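Local structure of cytochrome c XoxG (Methylobacterium extorquens, 6ONQ) at residues 97-102 / 108-113; 115-120 / 165-170; 153-158 / 188-193. The protein binds heme c covalently and probably serves as an electron carrier in lanthanide-dependent methanol oxidation. All blocks are in the same frame, centred on the assembly; numbering follows the deposited sequence.

Contact 1. Residues 97-102 / 108-113; sequences VCHGPD and YAPALK. With HEC (heme c), chain B.
The ring of His-99 is gripped between Ala-109, Pro-110 and Leu-112, and its far nitrogen ligates the iron of heme c. His-99 and Cys-98 close the CXXCH signature of a c-type cytochrome, which begins at Cys-95, the second covalent attachment. His-99 NE2 lies 2.3 Å from FE, and Met-143 supplies the other axial ligand. At the opposite end of the imidazole, ND1 donates to Pro-110 O at 2.6 Å. The bond is nearly straight (164° at the hydrogen) and lies close to the ring plane, so it probably helps to fix the rotation of the ring. A histidine held by a proline carbonyl is familiar from class I cytochromes c, where such a bond probably makes the imidazole the stronger electron donor to iron.

Apolar groups cover both faces. Ala-109 CB sits 3.7 Å from the centroid of the His-99 ring, displaced toward the rim, while Leu-112 CD1 stands over the middle of the other face, 3.9 Å from that centroid; both are CH-pi contacts. The same Leu-112 CD1 reaches HEC CHB at 3.4 Å, so the methyl meets both axial ligand and porphyrin. Pro-110 CD touches His-99 CE1 (3.7 Å).

Farther out, the poorly ordered Tyr-108 lays a ring face against HEC CMD, and its OH bonds to Val-142 N. The loop between the segments is tied back to both by backbone hydrogen bonds, His-99 with Gly-105 and Lys-113 with Gly-103. Tyr-91 of helix 82-94 packs on His-99 and Leu-112. In Cys-98, SG lies anti to the carbonyl carbon (chi1 -58°), which turns it to the heme for the thioether, with SG 2.0 Å from HEC CAC.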
loop_
_atom_site.group_PDB
_atom_site.type_symbol
_atom_site.label_atom_id
_atom_site.label_comp_id
_atom_site.label_asym_id
_atom_site.label_seq_id
_atom_site.Cartn_x
_atom_site.Cartn_y
_atom_site.Cartn_z
ATOM N N VAL A 97 13.991 -5.161 -3.780
ATOM C CA VAL A 97 15.372 -5.266 -4.254
ATOM C C VAL A 97 15.989 -3.882 -4.450
ATOM O O VAL A 97 17.104 -3.611 -3.988
ATOM C CB VAL A 97 15.432 -6.103 -5.544
ATOM C CG1 VAL A 97 14.358 -5.651 -6.526
ATOM C CG2 VAL A 97 16.826 -6.036 -6.165
ATOM N N CYS A 98 15.280 -2.989 -5.137
ATOM C CA CYS A 98 15.802 -1.652 -5.388
ATOM C C CYS A 98 15.404 -0.632 -4.331
ATOM O O CYS A 98 16.167 0.310 -4.083
ATOM C CB CYS A 98 15.332 -1.151 -6.744
ATOM S SG CYS A 98 15.782 -2.191 -8.151
ATOM N N HIS A 99 14.244 -0.798 -3.693
ATOM C CA HIS A 99 13.687 0.211 -2.799
ATOM C C HIS A 99 13.849 -0.126 -1.329
ATOM O O HIS A 99 13.377 0.637 -0.475
ATOM C CB HIS A 99 12.207 0.423 -3.110
ATOM C CG HIS A 99 11.979 1.288 -4.303
ATOM N ND1 HIS A 99 12.252 2.636 -4.296
ATOM C CD2 HIS A 99 11.588 0.987 -5.562
ATOM C CE1 HIS A 99 11.995 3.138 -5.488
ATOM N NE2 HIS A 99 11.600 2.156 -6.275
ATOM N N GLY A 100 14.494 -1.245 -1.016
ATOM C CA GLY A 100 14.834 -1.576 0.344
ATOM C C GLY A 100 13.665 -2.102 1.135
ATOM O O GLY A 100 12.514 -2.054 0.701
ATOM N N PRO A 101 13.939 -2.599 2.333
ATOM C CA PRO A 101 12.878 -3.229 3.125
ATOM C C PRO A 101 11.899 -2.194 3.650
ATOM O O PRO A 101 12.285 -1.087 4.037
ATOM C CB PRO A 101 13.640 -3.898 4.276
ATOM C CG PRO A 101 15.120 -3.607 4.027
ATOM C CD PRO A 101 15.186 -2.456 3.097
ATOM N N ASP A 102 10.620 -2.564 3.657
ATOM C CA ASP A 102 9.565 -1.741 4.243
ATOM C C ASP A 102 9.487 -0.353 3.617
ATOM O O ASP A 102 9.001 0.586 4.254
ATOM C CB ASP A 102 9.755 -1.614 5.758
ATOM C CG ASP A 102 9.674 -2.951 6.466
ATOM O OD1 ASP A 102 8.536 -3.390 6.759
ATOM O OD2 ASP A 102 10.745 -3.555 6.722
ATOM N N TYR A 108 20.358 2.881 -4.608
ATOM C CA TYR A 108 19.958 3.195 -5.968
ATOM C C TYR A 108 18.554 3.782 -6.087
ATOM O O TYR A 108 18.259 4.397 -7.116
ATOM C CB TYR A 108 20.074 1.940 -6.854
ATOM C CG TYR A 108 19.615 2.132 -8.293
ATOM C CD1 TYR A 108 20.164 3.133 -9.101
ATOM C CD2 TYR A 108 18.635 1.306 -8.847
ATOM C CE1 TYR A 108 19.739 3.311 -10.423
ATOM C CE2 TYR A 108 18.206 1.473 -10.168
ATOM C CZ TYR A 108 18.760 2.475 -10.949
ATOM O OH TYR A 108 18.332 2.633 -12.251
ATOM N N ALA A 109 17.696 3.657 -5.070
ATOM C CA ALA A 109 16.311 4.065 -5.280
ATOM C C ALA A 109 15.714 4.677 -4.020
ATOM O O ALA A 109 16.108 4.314 -2.908
ATOM C CB ALA A 109 15.455 2.878 -5.750
ATOM N N PRO A 110 14.742 5.578 -4.169
ATOM C CA PRO A 110 14.211 6.322 -3.020
ATOM C C PRO A 110 13.306 5.496 -2.122
ATOM O O PRO A 110 12.927 4.364 -2.407
ATOM C CB PRO A 110 13.405 7.440 -3.680
ATOM C CG PRO A 110 12.960 6.844 -4.957
ATOM C CD PRO A 110 14.176 6.077 -5.431
ATOM N N ALA A 111 12.919 6.131 -1.026
ATOM C CA ALA A 111 12.220 5.481 0.068
ATOM C C ALA A 111 10.729 5.721 -0.114
ATOM O O ALA A 111 10.217 6.797 0.208
ATOM C CB ALA A 111 12.719 6.011 1.404
ATOM N N LEU A 112 10.028 4.700 -0.597
ATOM C CA LEU A 112 8.619 4.840 -0.933
ATOM C C LEU A 112 7.728 5.120 0.270
ATOM O O LEU A 112 6.576 5.522 0.076
ATOM C CB LEU A 112 8.131 3.584 -1.661
ATOM C CG LEU A 112 8.945 3.260 -2.919
ATOM C CD1 LEU A 112 8.331 2.101 -3.670
ATOM C CD2 LEU A 112 9.110 4.474 -3.821
ATOM N N LYS A 113 8.199 4.925 1.503
ATOM C CA LYS A 113 7.344 5.331 2.615
ATOM C C LYS A 113 7.254 6.846 2.705
ATOM O O LYS A 113 6.264 7.374 3.215
ATOM C CB LYS A 113 7.831 4.746 3.942
ATOM C CG LYS A 113 9.228 5.159 4.355
ATOM C CD LYS A 113 9.316 5.350 5.862
ATOM C CE LYS A 113 10.269 6.481 6.227
ATOM N NZ LYS A 113 10.440 6.610 7.706
HETATM FE FE HEC B . 10.706 1.962 -8.367
HETATM C CHA HEC B . 11.128 5.384 -8.407
HETATM C CHB HEC B . 7.661 2.383 -7.026
HETATM C CHC HEC B . 10.189 -1.439 -8.432
HETATM C CHD HEC B . 13.996 1.515 -9.176
HETATM N NA HEC B . 9.637 3.578 -7.787
HETATM C C1A HEC B . 9.918 4.911 -7.962
HETATM C C2A HEC B . 8.732 5.682 -7.619
HETATM C C3A HEC B . 7.787 4.833 -7.243
HETATM C C4A HEC B . 8.339 3.516 -7.346
HETATM C CMA HEC B . 6.353 5.130 -6.762
HETATM C CAA HEC B . 8.600 7.211 -7.658
HETATM C CBA HEC B . 9.458 7.742 -6.520
HETATM C CGA HEC B . 9.237 9.209 -6.300
HETATM O O1A HEC B . 9.262 9.989 -7.286
HETATM O O2A HEC B . 9.055 9.590 -5.122
HETATM N NB HEC B . 9.237 0.693 -7.847
HETATM C C1B HEC B . 8.051 1.110 -7.293
HETATM C C2B HEC B . 7.221 -0.028 -7.017
HETATM C C3B HEC B . 7.875 -1.114 -7.401
HETATM C C4B HEC B . 9.170 -0.684 -7.922
HETATM C CMB HEC B . 5.806 -0.006 -6.418
HETATM C CAB HEC B . 7.216 -2.512 -7.240
HETATM C CBB HEC B . 7.544 -3.542 -7.992
HETATM N NC HEC B . 11.907 0.333 -8.709
HETATM C C1C HEC B . 11.455 -0.978 -8.758
HETATM C C2C HEC B . 12.563 -1.787 -9.219
HETATM C C3C HEC B . 13.626 -0.999 -9.421
HETATM C C4C HEC B . 13.232 0.369 -9.108
HETATM C CMC HEC B . 12.543 -3.319 -9.421
HETATM C CAC HEC B . 14.997 -1.542 -9.919
HETATM C CBC HEC B . 16.135 -1.042 -9.448
HETATM N ND HEC B . 12.256 3.209 -8.700
HETATM C C1D HEC B . 13.537 2.820 -9.061
HETATM C C2D HEC B . 14.305 4.030 -9.307
HETATM C C3D HEC B . 13.511 5.085 -9.106
HETATM C C4D HEC B . 12.210 4.593 -8.710
HETATM C CMD HEC B . 15.782 4.115 -9.738
HETATM C CAD HEC B . 13.915 6.565 -9.240
HETATM C CBD HEC B . 13.593 7.121 -10.623
HETATM C CGD HEC B . 13.993 8.576 -10.668
HETATM O O1D HEC B . 14.824 8.998 -9.826
HETATM O O2D HEC B . 13.492 9.322 -11.543
#

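Contact 2. Residues 115-120 / 165-170; sequences SLKRLS and ARAAGA. With HEC (heme c), chain B.
A Schellman motif at Gly-169 ends helix 156-167, and Ala-167, in the last turn of that helix, is the residue that Leu-116 and Lys-117 of helix 112-118 pack against. Two bonds define the motif: Gly-169 N reaches back to Arg-166 O, and a weak one joins Ala-170 N to Ala-165 O. The positive phi of Gly-169 turns the chain away.

The backbones come close because the side chain in between is a single methyl. Ala-167 CB lies 3.8 Å from Leu-116 CB and 3.7 Å from Leu-116 O, which puts the nearest CA atoms, those of Leu-116 and Ala-167, only 5.6 Å apart. Lys-117 reaches past this methyl, its CG 4.1 Å from Ala-167 CB. The chain is extended as far as CE and then bends at chi4 (-83°), so that NZ swings onto Ala-167 O at 3.0 Å, lying in the carbonyl plane with a C=O...N angle of 148°. A positive charge at the carboxy end of a helix would favourably meet its dipole, and the same NZ forms a salt bridge with Asp-45. A methionine in its place would probably leave both Ala-167 O and the Asp-45 carboxylate without their shared charged mate.

The other side of helix 112-118 serves the heme. Ser-115 OG and Arg-118 NH2 both donate to propionate oxygen HEC O2A, each at 2.6 Å; the guanidinium presents its edge, but its bond is bent, with 132° at the hydrogen.

Among its neighbours, Leu-116 also packs on Tyr-160 and Leu-163 of helix 156-167, Val-48 of helix 46-51 touches Lys-117 and Ala-168, and Phe-71 of strand 69-74 lies against Ala-165, Ala-168 and Ala-170.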
loop_
_atom_site.group_PDB
_atom_site.type_symbol
_atom_site.label_atom_id
_atom_site.label_comp_id
_atom_site.label_asym_id
_atom_site.label_seq_id
_atom_site.Cartn_x
_atom_site.Cartn_y
_atom_site.Cartn_z
ATOM N N SER A 115 7.566 8.625 -0.211
ATOM C CA SER A 115 7.021 8.991 -1.516
ATOM C C SER A 115 5.514 9.179 -1.453
ATOM O O SER A 115 4.967 10.128 -2.029
ATOM C CB SER A 115 7.369 7.915 -2.550
ATOM O OG SER A 115 8.695 8.058 -3.034
ATOM N N LEU A 116 4.826 8.293 -0.767
ATOM C CA LEU A 116 3.383 8.341 -0.777
ATOM C C LEU A 116 2.823 9.334 0.205
ATOM O O LEU A 116 1.635 9.262 0.536
ATOM C CB LEU A 116 2.829 6.943 -0.540
ATOM C CG LEU A 116 2.848 6.348 -1.944
ATOM C CD1 LEU A 116 2.678 4.885 -1.938
ATOM C CD2 LEU A 116 1.766 6.989 -2.786
ATOM N N LYS A 117 3.653 10.261 0.672
ATOM C CA LYS A 117 3.139 11.486 1.262
ATOM C C LYS A 117 2.795 12.524 0.194
ATOM O O LYS A 117 1.793 13.231 0.337
ATOM C CB LYS A 117 4.153 12.049 2.254
ATOM C CG LYS A 117 4.542 11.074 3.351
ATOM C CD LYS A 117 5.709 11.613 4.180
ATOM C CE LYS A 117 6.265 10.559 5.130
ATOM N NZ LYS A 117 5.462 10.476 6.380
ATOM N N ARG A 118 3.579 12.610 -0.891
ATOM C CA ARG A 118 3.323 13.554 -1.978
ATOM C C ARG A 118 2.485 12.963 -3.103
ATOM O O ARG A 118 1.563 13.615 -3.595
ATOM C CB ARG A 118 4.632 14.045 -2.583
ATOM C CG ARG A 118 5.645 14.450 -1.581
ATOM C CD ARG A 118 6.954 14.697 -2.264
ATOM N NE ARG A 118 7.671 13.452 -2.458
ATOM C CZ ARG A 118 7.869 12.899 -3.644
ATOM N NH1 ARG A 118 7.401 13.492 -4.735
ATOM N NH2 ARG A 118 8.536 11.757 -3.734
ATOM N N LEU A 119 2.821 11.755 -3.542
ATOM C CA LEU A 119 2.239 11.188 -4.753
ATOM C C LEU A 119 0.783 10.792 -4.549
ATOM O O LEU A 119 0.454 10.057 -3.611
ATOM C CB LEU A 119 3.033 9.964 -5.191
ATOM C CG LEU A 119 4.475 10.171 -5.611
ATOM C CD1 LEU A 119 5.023 8.829 -6.009
ATOM C CD2 LEU A 119 4.589 11.165 -6.754
ATOM N N SER A 120 -0.081 11.243 -5.461
ATOM C CA SER A 120 -1.471 10.816 -5.451
ATOM C C SER A 120 -1.577 9.376 -5.946
ATOM O O SER A 120 -0.605 8.768 -6.402
ATOM C CB SER A 120 -2.336 11.741 -6.308
ATOM O OG SER A 120 -1.911 11.782 -7.657
ATOM N N ALA A 165 -0.040 2.916 3.958
ATOM C CA ALA A 165 0.001 2.678 5.398
ATOM C C ALA A 165 1.379 2.959 5.972
ATOM O O ALA A 165 1.493 3.403 7.120
ATOM C CB ALA A 165 -0.422 1.246 5.710
ATOM N N ARG A 166 2.433 2.717 5.194
ATOM C CA ARG A 166 3.771 3.100 5.634
ATOM C C ARG A 166 3.900 4.613 5.715
ATOM O O ARG A 166 4.399 5.153 6.708
ATOM C CB ARG A 166 4.824 2.515 4.693
ATOM C CG ARG A 166 4.849 0.983 4.667
ATOM C CD ARG A 166 5.492 0.396 5.922
ATOM N NE ARG A 166 6.883 0.816 6.044
ATOM C CZ ARG A 166 7.368 1.524 7.060
ATOM N NH1 ARG A 166 6.582 1.892 8.071
ATOM N NH2 ARG A 166 8.645 1.869 7.061
ATOM N N ALA A 167 3.431 5.313 4.683
ATOM C CA ALA A 167 3.578 6.762 4.627
ATOM C C ALA A 167 2.826 7.446 5.754
ATOM O O ALA A 167 3.270 8.485 6.257
ATOM C CB ALA A 167 3.098 7.279 3.273
ATOM N N ALA A 168 1.689 6.890 6.157
ATOM C CA ALA A 168 0.928 7.444 7.264
ATOM C C ALA A 168 1.501 7.059 8.621
ATOM O O ALA A 168 0.985 7.519 9.649
ATOM C CB ALA A 168 -0.529 6.990 7.171
ATOM N N GLY A 169 2.545 6.233 8.651
ATOM C CA GLY A 169 3.003 5.682 9.908
ATOM C C GLY A 169 2.002 4.777 10.588
ATOM O O GLY A 169 2.157 4.480 11.774
ATOM N N ALA A 170 0.963 4.334 9.872
ATOM C CA ALA A 170 -0.040 3.438 10.442
ATOM C C ALA A 170 0.425 1.993 10.491
ATOM O O ALA A 170 -0.226 1.166 11.140
ATOM C CB ALA A 170 -1.346 3.511 9.646
HETATM FE FE HEC B . 10.706 1.962 -8.367
HETATM C CHA HEC B . 11.128 5.384 -8.407
HETATM C CHB HEC B . 7.661 2.383 -7.026
HETATM C CHC HEC B . 10.189 -1.439 -8.432
HETATM C CHD HEC B . 13.996 1.515 -9.176
HETATM N NA HEC B . 9.637 3.578 -7.787
HETATM C C1A HEC B . 9.918 4.911 -7.962
HETATM C C2A HEC B . 8.732 5.682 -7.619
HETATM C C3A HEC B . 7.787 4.833 -7.243
HETATM C C4A HEC B . 8.339 3.516 -7.346
HETATM C CMA HEC B . 6.353 5.130 -6.762
HETATM C CAA HEC B . 8.600 7.211 -7.658
HETATM C CBA HEC B . 9.458 7.742 -6.520
HETATM C CGA HEC B . 9.237 9.209 -6.300
HETATM O O1A HEC B . 9.262 9.989 -7.286
HETATM O O2A HEC B . 9.055 9.590 -5.122
HETATM N NB HEC B . 9.237 0.693 -7.847
HETATM C C1B HEC B . 8.051 1.110 -7.293
HETATM C C2B HEC B . 7.221 -0.028 -7.017
HETATM C C3B HEC B . 7.875 -1.114 -7.401
HETATM C C4B HEC B . 9.170 -0.684 -7.922
HETATM C CMB HEC B . 5.806 -0.006 -6.418
HETATM C CAB HEC B . 7.216 -2.512 -7.240
HETATM C CBB HEC B . 7.544 -3.542 -7.992
HETATM N NC HEC B . 11.907 0.333 -8.709
HETATM C C1C HEC B . 11.455 -0.978 -8.758
HETATM C C2C HEC B . 12.563 -1.787 -9.219
HETATM C C3C HEC B . 13.626 -0.999 -9.421
HETATM C C4C HEC B . 13.232 0.369 -9.108
HETATM C CMC HEC B . 12.543 -3.319 -9.421
HETATM C CAC HEC B . 14.997 -1.542 -9.919
HETATM C CBC HEC B . 16.135 -1.042 -9.448
HETATM N ND HEC B . 12.256 3.209 -8.700
HETATM C C1D HEC B . 13.537 2.820 -9.061
HETATM C C2D HEC B . 14.305 4.030 -9.307
HETATM C C3D HEC B . 13.511 5.085 -9.106
HETATM C C4D HEC B . 12.210 4.593 -8.710
HETATM C CMD HEC B . 15.782 4.115 -9.738
HETATM C CAD HEC B . 13.915 6.565 -9.240
HETATM C CBD HEC B . 13.593 7.121 -10.623
HETATM C CGD HEC B . 13.993 8.576 -10.668
HETATM O O1D HEC B . 14.824 8.998 -9.826
HETATM O O2D HEC B . 13.492 9.322 -11.543
#

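Contact 3. Residues 153-158 / 188-193; sequences MCYAND and TVEKEC
Glu-190 OE2 accepts a hydrogen bond from Tyr-155 OH (2.5 Å) and has a long, weak ion pair with Arg-90; the other carboxylate oxygen, OE1, forms a salt bridge with Lys-182. The acid comes to the phenol end of the tyrosine, OE2 lying near the ring plane, but the carboxylate is turned almost square to it, the two planes 82° apart. Glu-190 gets there by running extended beyond CG, which itself lies 3.2 Å from Tyr-155 OH. Arg-90 also makes a cation-pi contact with the Tyr-155 ring, so one arginine probably helps to balance the charge of the glutamate while covering the aromatic group.

Beside this pair a disulfide staples helix 184-193 to the type I turn from Met-153 to Ala-156, which leads into helix 156-167 with Tyr-155 at its N-cap position. Cys-154 SG and Cys-193 SG are 2.1 Å apart, and the bridge has a left-handed twist (chi3 -87°). Cys-193 contributes SG anti to its own backbone N (chi1 -166°), directing it toward Cys-154; the CB atoms of Cys-193 and Cys-154 are 3.8 Å apart. Leu-194, next in the chain, packs against both Cys-154 and Tyr-155.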
loop_
_atom_site.group_PDB
_atom_site.type_symbol
_atom_site.label_atom_id
_atom_site.label_comp_id
_atom_site.label_asym_id
_atom_site.label_seq_id
_atom_site.Cartn_x
_atom_site.Cartn_y
_atom_site.Cartn_z
ATOM N N MET A 153 1.073 -5.444 -12.113
ATOM C CA MET A 153 -0.011 -4.496 -12.332
ATOM C C MET A 153 -1.311 -4.950 -11.690
ATOM O O MET A 153 -2.094 -4.113 -11.236
ATOM C CB MET A 153 -0.223 -4.259 -13.823
ATOM C CG MET A 153 0.916 -3.531 -14.495
ATOM S SD MET A 153 1.489 -2.073 -13.603
ATOM C CE MET A 153 0.098 -0.965 -13.807
ATOM N N CYS A 154 -1.562 -6.255 -11.625
ATOM C CA CYS A 154 -2.813 -6.711 -11.028
ATOM C C CYS A 154 -2.830 -6.540 -9.527
ATOM O O CYS A 154 -3.874 -6.751 -8.910
ATOM C CB CYS A 154 -3.074 -8.181 -11.372
ATOM S SG CYS A 154 -3.199 -8.503 -13.143
ATOM N N TYR A 155 -1.701 -6.194 -8.925
ATOM C CA TYR A 155 -1.630 -5.925 -7.500
ATOM C C TYR A 155 -1.216 -4.488 -7.230
ATOM O O TYR A 155 -0.664 -4.193 -6.168
ATOM C CB TYR A 155 -0.681 -6.923 -6.837
ATOM C CG TYR A 155 -1.074 -8.342 -7.168
ATOM C CD1 TYR A 155 -2.118 -8.966 -6.495
ATOM C CD2 TYR A 155 -0.434 -9.046 -8.181
ATOM C CE1 TYR A 155 -2.495 -10.254 -6.802
ATOM C CE2 TYR A 155 -0.805 -10.337 -8.494
ATOM C CZ TYR A 155 -1.836 -10.937 -7.802
ATOM O OH TYR A 155 -2.205 -12.227 -8.115
ATOM N N ALA A 156 -1.494 -3.591 -8.180
ATOM C CA ALA A 156 -1.137 -2.183 -8.033
ATOM C C ALA A 156 -1.837 -1.545 -6.841
ATOM O O ALA A 156 -1.225 -0.779 -6.092
ATOM C CB ALA A 156 -1.487 -1.429 -9.311
ATOM N N ASN A 157 -3.126 -1.843 -6.655
ATOM C CA ASN A 157 -3.836 -1.324 -5.491
ATOM C C ASN A 157 -3.259 -1.883 -4.199
ATOM O O ASN A 157 -3.188 -1.180 -3.186
ATOM C CB ASN A 157 -5.323 -1.649 -5.593
ATOM C CG ASN A 157 -6.012 -0.876 -6.698
ATOM O OD1 ASN A 157 -5.447 0.062 -7.268
ATOM N ND2 ASN A 157 -7.249 -1.257 -6.998
ATOM N N ASP A 158 -2.855 -3.151 -4.208
ATOM C CA ASP A 158 -2.231 -3.727 -3.026
ATOM C C ASP A 158 -0.952 -2.978 -2.665
ATOM O O ASP A 158 -0.731 -2.615 -1.504
ATOM C CB ASP A 158 -1.947 -5.207 -3.271
ATOM C CG ASP A 158 -3.173 -5.964 -3.772
ATOM O OD1 ASP A 158 -3.909 -5.429 -4.637
ATOM O OD2 ASP A 158 -3.393 -7.106 -3.303
ATOM N N THR A 188 -11.867 -13.197 -7.870
ATOM C CA THR A 188 -12.401 -13.302 -9.224
ATOM C C THR A 188 -11.816 -12.250 -10.166
ATOM O O THR A 188 -11.791 -12.471 -11.384
ATOM C CB THR A 188 -13.934 -13.226 -9.209
ATOM O OG1 THR A 188 -14.426 -13.059 -10.547
ATOM C CG2 THR A 188 -14.428 -12.082 -8.339
ATOM N N VAL A 189 -11.338 -11.117 -9.646
ATOM C CA VAL A 189 -10.623 -10.185 -10.514
ATOM C C VAL A 189 -9.149 -10.569 -10.642
ATOM O O VAL A 189 -8.522 -10.281 -11.667
ATOM C CB VAL A 189 -10.785 -8.736 -10.023
ATOM C CG1 VAL A 189 -10.066 -8.520 -8.695
ATOM C CG2 VAL A 189 -10.292 -7.757 -11.090
ATOM N N GLU A 190 -8.583 -11.212 -9.618
ATOM C CA GLU A 190 -7.267 -11.828 -9.751
ATOM C C GLU A 190 -7.278 -12.891 -10.844
ATOM O O GLU A 190 -6.359 -12.962 -11.668
ATOM C CB GLU A 190 -6.840 -12.435 -8.414
ATOM C CG GLU A 190 -5.387 -12.217 -8.050
ATOM C CD GLU A 190 -5.001 -12.923 -6.756
ATOM O OE1 GLU A 190 -5.863 -13.038 -5.859
ATOM O OE2 GLU A 190 -3.838 -13.368 -6.632
ATOM N N LYS A 191 -8.311 -13.742 -10.848
ATOM C CA LYS A 191 -8.596 -14.646 -11.957
ATOM C C LYS A 191 -8.485 -13.947 -13.304
ATOM O O LYS A 191 -7.632 -14.278 -14.135
ATOM C CB LYS A 191 -10.010 -15.220 -11.788
ATOM C CG LYS A 191 -10.546 -16.025 -12.983
ATOM C CD LYS A 191 -12.050 -15.790 -13.197
ATOM C CE LYS A 191 -12.441 -15.736 -14.676
ATOM N NZ LYS A 191 -11.865 -14.575 -15.409
ATOM N N GLU A 192 -9.357 -12.958 -13.511
ATOM C CA GLU A 192 -9.527 -12.339 -14.821
ATOM C C GLU A 192 -8.289 -11.550 -15.233
ATOM O O GLU A 192 -7.870 -11.606 -16.395
ATOM C CB GLU A 192 -10.772 -11.445 -14.801
ATOM C CG GLU A 192 -10.999 -10.616 -16.064
ATOM C CD GLU A 192 -12.331 -9.867 -16.056
ATOM O OE1 GLU A 192 -13.235 -10.255 -15.279
ATOM O OE2 GLU A 192 -12.474 -8.895 -16.833
ATOM N N CYS A 193 -7.683 -10.817 -14.294
ATOM C CA CYS A 193 -6.545 -9.968 -14.637
ATOM C C CYS A 193 -5.364 -10.799 -15.138
ATOM O O CYS A 193 -4.778 -10.506 -16.190
ATOM C CB CYS A 193 -6.158 -9.129 -13.420
ATOM S SG CYS A 193 -5.035 -7.742 -13.720
#

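From the N terminus, contact 1 comes first and closes a short loop, residues 103-107, beside the heme. Contact 2 follows in series, its first segment continuing the helix 112-118 that contact 1 has just entered; the two touch, Asp-102 O probably accepting a hydrogen bond from Arg-166 NE, and both reach the heme. Contact 2 closes a span of 44 residues. Contact 3 opens within that span and closes after it, so the two cross. They share helix 156-167, contact 3 at its start and contact 2 at its end, on opposite sides of the chain's centre, about 22 Å between centres. Contact 3 fastens the C-terminal helix 184-193 to the turn that leads into helix 156-167.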